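Local coordinates for solute-binding protein Csal_2479 (Chromohalobacter salexigens, PDB 4P1L) that binds D-glucuronate in vitro and probably delivers it to the permease of a TRAP transport system for uptake into the cytoplasm, at residues Val290-Lys293 and Ser294-Gln297; Val175-Ile178 and Asp179-Gly183. All coordinates share one frame; numbering follows the deposited sequence.

Contact 1: residues Val290-Lys293 and Ser294-Gln297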
ATOM      1  N   VAL A 290      -3.894  14.678 -15.214  1.00 14.99           N
ATOM      2  CA  VAL A 290      -5.312  14.934 -15.396  1.00 14.46           C
ATOM      3  C   VAL A 290      -5.547  16.432 -15.415  1.00 14.74           C
ATOM      4  O   VAL A 290      -4.677  17.214 -15.037  1.00 15.54           O
ATOM      5  CB  VAL A 290      -6.213  14.253 -14.320  1.00 15.29           C
ATOM      6  CG1 VAL A 290      -6.053  12.729 -14.365  1.00 14.02           C
ATOM      7  CG2 VAL A 290      -5.938  14.782 -12.903  1.00 17.09           C
ATOM      8  N   ASP A 291      -6.722  16.828 -15.880  1.00 15.75           N
ATOM      9  CA  ASP A 291      -7.092  18.232 -15.952  1.00 17.23           C
ATOM     10  C   ASP A 291      -7.035  18.894 -14.599  1.00 16.78           C
ATOM     11  O   ASP A 291      -6.463  19.958 -14.470  1.00 17.64           O
ATOM     12  CB  ASP A 291      -8.519  18.383 -16.491  1.00 19.23           C
ATOM     13  CG  ASP A 291      -8.582  18.301 -17.996  1.00 20.39           C
ATOM     14  OD1 ASP A 291      -7.563  17.902 -18.616  1.00 16.27           O
ATOM     15  OD2 ASP A 291      -9.642  18.646 -18.552  1.00 20.82           O
ATOM     16  N   ASP A 292      -7.655  18.274 -13.601  1.00 14.91           N
ATOM     17  CA  ASP A 292      -7.885  18.922 -12.304  1.00 14.88           C
ATOM     18  C   ASP A 292      -8.193  17.870 -11.226  1.00 14.46           C
ATOM     19  O   ASP A 292      -9.318  17.372 -11.134  1.00 17.68           O
ATOM     20  CB  ASP A 292      -9.021  19.911 -12.446  1.00 15.27           C
ATOM     21  CG  ASP A 292      -9.399  20.579 -11.132  1.00 24.91           C
ATOM     22  OD1 ASP A 292      -8.625  20.494 -10.140  1.00 22.47           O
ATOM     23  OD2 ASP A 292     -10.485  21.187 -11.120  1.00 28.11           O
ATOM     24  N   LYS A 293      -7.176  17.537 -10.432  1.00 17.02           N
ATOM     25  CA  LYS A 293      -7.298  16.513  -9.407  1.00 17.97           C
ATOM     26  C   LYS A 293      -8.395  16.878  -8.414  1.00 16.13           C
ATOM     27  O   LYS A 293      -9.090  16.004  -7.874  1.00 17.67           O
ATOM     28  CB  LYS A 293      -5.946  16.290  -8.706  1.00 17.25           C
ATOM     29  CG  LYS A 293      -4.976  15.404  -9.492  1.00 20.16           C
ATOM     30  CD  LYS A 293      -3.542  15.434  -8.909  1.00 20.52           C
ATOM     31  CE  LYS A 293      -3.496  14.940  -7.462  1.00 22.78           C
ATOM     32  NZ  LYS A 293      -2.075  14.924  -6.900  1.00 23.17           N
ATOM     33  N   SER A 294      -8.606  18.171  -8.207  1.00 14.35           N
ATOM     34  CA  SER A 294      -9.645  18.598  -7.278  1.00 19.29           C
ATOM     35  C   SER A 294     -11.059  18.183  -7.753  1.00 19.92           C
ATOM     36  O   SER A 294     -11.983  18.004  -6.935  1.00 20.70           O
ATOM     37  CB  SER A 294      -9.542  20.097  -7.013  1.00 23.65           C
ATOM     38  OG  SER A 294     -10.235  20.810  -8.003  1.00 28.80           O
ATOM     39  N   ALA A 295     -11.237  17.995  -9.062  1.00 20.54           N
ATOM     40  CA  ALA A 295     -12.536  17.552  -9.583  1.00 19.05           C
ATOM     41  C   ALA A 295     -12.810  16.095  -9.203  1.00 23.19           C
ATOM     42  O   ALA A 295     -13.959  15.695  -8.965  1.00 19.62           O
ATOM     43  CB  ALA A 295     -12.635  17.740 -11.111  1.00 16.61           C
ATOM     44  N   PHE A 296     -11.750  15.294  -9.137  1.00 14.39           N
ATOM     45  CA  PHE A 296     -11.879  13.914  -8.716  1.00 13.49           C
ATOM     46  C   PHE A 296     -12.141  13.873  -7.232  1.00 17.08           C
ATOM     47  O   PHE A 296     -13.016  13.160  -6.771  1.00 16.88           O
ATOM     48  CB  PHE A 296     -10.597  13.141  -9.011  1.00 16.20           C
ATOM     49  CG  PHE A 296     -10.457  12.742 -10.446  1.00 13.43           C
ATOM     50  CD1 PHE A 296      -9.905  13.625 -11.369  1.00 13.69           C
ATOM     51  CD2 PHE A 296     -10.855  11.496 -10.871  1.00 16.02           C
ATOM     52  CE1 PHE A 296      -9.765  13.268 -12.689  1.00 14.17           C
ATOM     53  CE2 PHE A 296     -10.707  11.142 -12.184  1.00 15.74           C
ATOM     54  CZ  PHE A 296     -10.180  12.042 -13.097  1.00 15.42           C
ATOM     55  N   GLN A 297     -11.378  14.674  -6.496  1.00 15.02           N
ATOM     56  CA  GLN A 297     -11.518  14.735  -5.055  1.00 18.80           C
ATOM     57  C   GLN A 297     -12.911  15.185  -4.643  1.00 14.72           C
ATOM     58  O   GLN A 297     -13.485  14.653  -3.689  1.00 16.23           O
ATOM     59  CB  GLN A 297     -10.469  15.676  -4.491  1.00 13.84           C
ATOM     60  CG  GLN A 297     -10.513  15.837  -2.977  1.00 28.23           C
ATOM     61  CD  GLN A 297      -9.296  16.595  -2.443  1.00 34.95           C
ATOM     62  OE1 GLN A 297      -8.551  17.210  -3.210  1.00 41.96           O
ATOM     63  NE2 GLN A 297      -9.102  16.560  -1.127  1.00 34.97           N
TER
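Asp292 OD1 is gripped by two groups of Ser294. Ser294 OG donates to Asp292 OD1 over 2.7 Å, meeting it on the syn side and 24° out of the carboxylate plane. Ser294 N adds a weak bond of 3.0 Å to Asp292 OD1. This is an N-cap: Asp292 stands just before the helix, and its carboxylate takes an amide of the first turn. Asp292 carries CG anti to its own N (chi1 176°), which turns the carboxylate onto the turn, while Ser294 holds OG between its N and its carbonyl carbon, facing back to the cap.

The backbone closes the same turn. Ala295 N donates to Asp292 O over 2.9 Å. Lys293 O takes two amides. Gln297 N donates to Lys293 O over 3.0 Å, an ordinary helical bond; Phe296 N gives the same oxygen a weak one.

On the inner side, Val290 lies obliquely across Phe296, with Val290 CB 4.0 Å from Phe296 CE1. The buried ring also packs on Thr227 of strand 223-230 and on Phe106, Val155 and Pro158. Lys293 NZ forms a salt bridge with Glu228. The contact thus joins the loop after strand 286-288 to helix 293-298 by a polar cap on the surface and the packing of Val290 on the buried Phe296. The carboxylate of Asp292 sits at the helix N-terminus, where the helix dipole would probably favour its ionised form.

Contact 2: residues Val175-Ile178 and Asp179-Gly183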
ATOM      1  N   VAL A 175     -14.181   0.301  -4.513  1.00 14.73           N
ATOM      2  CA  VAL A 175     -15.304   0.187  -5.448  1.00 17.41           C
ATOM      3  C   VAL A 175     -16.136   1.476  -5.404  1.00 18.57           C
ATOM      4  O   VAL A 175     -16.529   2.028  -6.444  1.00 15.12           O
ATOM      5  CB  VAL A 175     -16.153  -1.046  -5.120  1.00 14.19           C
ATOM      6  CG1 VAL A 175     -17.399  -1.125  -6.030  1.00 14.63           C
ATOM      7  CG2 VAL A 175     -15.310  -2.296  -5.217  1.00 15.77           C
ATOM      8  N   GLN A 176     -16.399   1.971  -4.195  1.00 15.83           N
ATOM      9  CA  GLN A 176     -17.110   3.221  -4.057  1.00 14.43           C
ATOM     10  C   GLN A 176     -16.337   4.325  -4.773  1.00 14.24           C
ATOM     11  O   GLN A 176     -16.931   5.161  -5.474  1.00 15.79           O
ATOM     12  CB  GLN A 176     -17.356   3.553  -2.582  1.00 16.91           C
ATOM     13  CG  GLN A 176     -18.546   4.423  -2.357  1.00 25.73           C
ATOM     14  CD  GLN A 176     -18.766   4.734  -0.891  1.00 28.74           C
ATOM     15  OE1 GLN A 176     -17.963   4.341  -0.027  1.00 16.60           O
ATOM     16  NE2 GLN A 176     -19.836   5.477  -0.605  1.00 29.51           N
HETATM   17  N   MSE A 177     -15.023   4.333  -4.607  1.00 13.90           N
HETATM   18  CA  MSE A 177     -14.175   5.337  -5.266  1.00 15.06           C
HETATM   19  C   MSE A 177     -14.324   5.333  -6.799  1.00 13.83           C
HETATM   20  O   MSE A 177     -14.613   6.377  -7.401  1.00 14.29           O
HETATM   21  CB  MSE A 177     -12.710   5.108  -4.893  1.00 16.26           C
HETATM   22  CG  MSE A 177     -11.733   6.015  -5.607  1.00 13.72           C
HETATM   23 SE   MSE A 177      -9.887   5.558  -5.193  1.00 17.86          SE
HETATM   24  CE  MSE A 177      -9.764   4.030  -6.442  1.00 21.03           C
ATOM     25  N   ILE A 178     -14.150   4.167  -7.424  1.00 14.19           N
ATOM     26  CA  ILE A 178     -14.312   4.058  -8.863  1.00 16.49           C
ATOM     27  C   ILE A 178     -15.746   4.424  -9.307  1.00 18.52           C
ATOM     28  O   ILE A 178     -15.952   5.115 -10.320  1.00 14.88           O
ATOM     29  CB  ILE A 178     -13.973   2.654  -9.357  1.00 14.00           C
ATOM     30  CG1 ILE A 178     -12.496   2.319  -9.097  1.00 14.54           C
ATOM     31  CG2 ILE A 178     -14.294   2.515 -10.866  1.00 13.72           C
ATOM     32  CD1 ILE A 178     -11.512   3.217  -9.811  1.00 14.72           C
ATOM     33  N   ASP A 179     -16.736   3.963  -8.554  1.00 17.26           N
ATOM     34  CA  ASP A 179     -18.110   4.225  -8.894  1.00 14.80           C
ATOM     35  C   ASP A 179     -18.424   5.706  -8.872  1.00 15.19           C
ATOM     36  O   ASP A 179     -19.121   6.203  -9.746  1.00 16.21           O
ATOM     37  CB  ASP A 179     -19.072   3.502  -7.932  1.00 16.33           C
ATOM     38  CG  ASP A 179     -19.132   2.019  -8.170  1.00 15.05           C
ATOM     39  OD1 ASP A 179     -18.354   1.491  -9.002  1.00 16.11           O
ATOM     40  OD2 ASP A 179     -19.945   1.378  -7.501  1.00 20.61           O
ATOM     41  N   GLU A 180     -17.940   6.399  -7.848  1.00 15.62           N
ATOM     42  CA  GLU A 180     -18.119   7.842  -7.760  1.00 15.64           C
ATOM     43  C   GLU A 180     -17.360   8.588  -8.868  1.00 15.70           C
ATOM     44  O   GLU A 180     -17.796   9.646  -9.311  1.00 18.48           O
ATOM     45  CB  GLU A 180     -17.663   8.345  -6.394  1.00 16.22           C
ATOM     46  CG  GLU A 180     -18.607   7.907  -5.233  1.00 19.69           C
ATOM     47  CD  GLU A 180     -19.986   8.547  -5.284  1.00 29.32           C
ATOM     48  OE1 GLU A 180     -20.250   9.365  -6.185  1.00 33.25           O
ATOM     49  OE2 GLU A 180     -20.818   8.227  -4.412  1.00 36.82           O
HETATM   50  N   MSE A 181     -16.222   8.059  -9.300  1.00 15.24           N
HETATM   51  CA  MSE A 181     -15.534   8.667 -10.431  1.00 18.85           C
HETATM   52  C   MSE A 181     -16.330   8.518 -11.716  1.00 20.93           C
HETATM   53  O   MSE A 181     -16.211   9.367 -12.590  1.00 21.62           O
HETATM   54  CB  MSE A 181     -14.167   8.058 -10.635  1.00 18.11           C
HETATM   55  CG  MSE A 181     -13.181   8.427  -9.566  1.00 15.51           C
HETATM   56 SE   MSE A 181     -11.443   7.600  -9.966  1.00 21.14          SE
HETATM   57  CE  MSE A 181     -10.446   8.256  -8.437  1.00 25.65           C
ATOM     58  N   GLY A 182     -17.126   7.451 -11.820  1.00 19.21           N
ATOM     59  CA  GLY A 182     -17.955   7.184 -12.993  1.00 24.16           C
ATOM     60  C   GLY A 182     -17.816   5.812 -13.662  1.00 23.13           C
ATOM     61  O   GLY A 182     -18.571   5.459 -14.591  1.00 19.48           O
ATOM     62  N   GLY A 183     -16.853   5.020 -13.223  1.00 17.02           N
ATOM     63  CA  GLY A 183     -16.615   3.731 -13.849  1.00 20.15           C
ATOM     64  C   GLY A 183     -17.240   2.583 -13.081  1.00 20.97           C
ATOM     65  O   GLY A 183     -18.189   2.768 -12.318  1.00 19.86           O
TER
HETATM   66  O   HOH W   1     -21.454   6.152  -3.096  1.00 33.15           O
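Met177 and Met181, both selenomethionines, leave the helix by different first torsions yet end side by side. Met177 sets CG anti to its N (chi1 175°), whereas Met181 sets CG anti to its carbonyl carbon (chi1 -70°) and then runs fully extended. CE of Met181 thereby comes within 3.8 Å of Met177 CG. The pair lies on the last turns of helix 172-181, in a beta-alpha-beta unit between the parallel strands 165-168 and 184-187, and the helix ends here in a Schellman motif.

Regular helical bonds lead up to that end. Asp179 N donates to Val175 O and Glu180 N to Gln176 O, each over 2.9 Å, and Met181 N follows to Met177 O. At Ile178 O the pattern changes, because two amides share this one oxygen. Gly182 N and Gly183 N reach it from opposite faces of the carbonyl plane. A weak bond from Gly182 N to Asp179 O completes the motif. Gly182 has a positive phi of 127°, as the C-prime residue of the motif.

The faces of the helix differ. Ile178 packs on Val166 and Val168 of the neighbouring strand. Met177 and Met181 both touch His229 of strand 223-230 and also Met300. On a more open face, the side chains of Val175 and Asp179 lie side by side, with Val175 CG1 3.9 Å from Asp179 OD2. A water links Gln176 to Glu180 along the helix: it accepts from Gln176 NE2 at 3.0 Å and donates to Glu180 OE2 at a short 2.5 Å.

The two contacts are neighbours, with centres about 14 Å apart on the same side of the chain's centre. Contact 2 comes first in the sequence. They meet directly where Phe296 CD2 of contact 1 packs 4.0 Å from Met181 SE of contact 2, so the helix that starts at the cap rests against the end of helix 172-181. Contact 2 lies nearer the sugar site. The side chain of Met177 is about 10 Å from the bound D-glucuronate and about 7 Å from that of Arg146, which binds it. In contact 1 the side chain of Lys293 is about 11 Å from that of Arg146. Neither contact supplies a residue to the pocket.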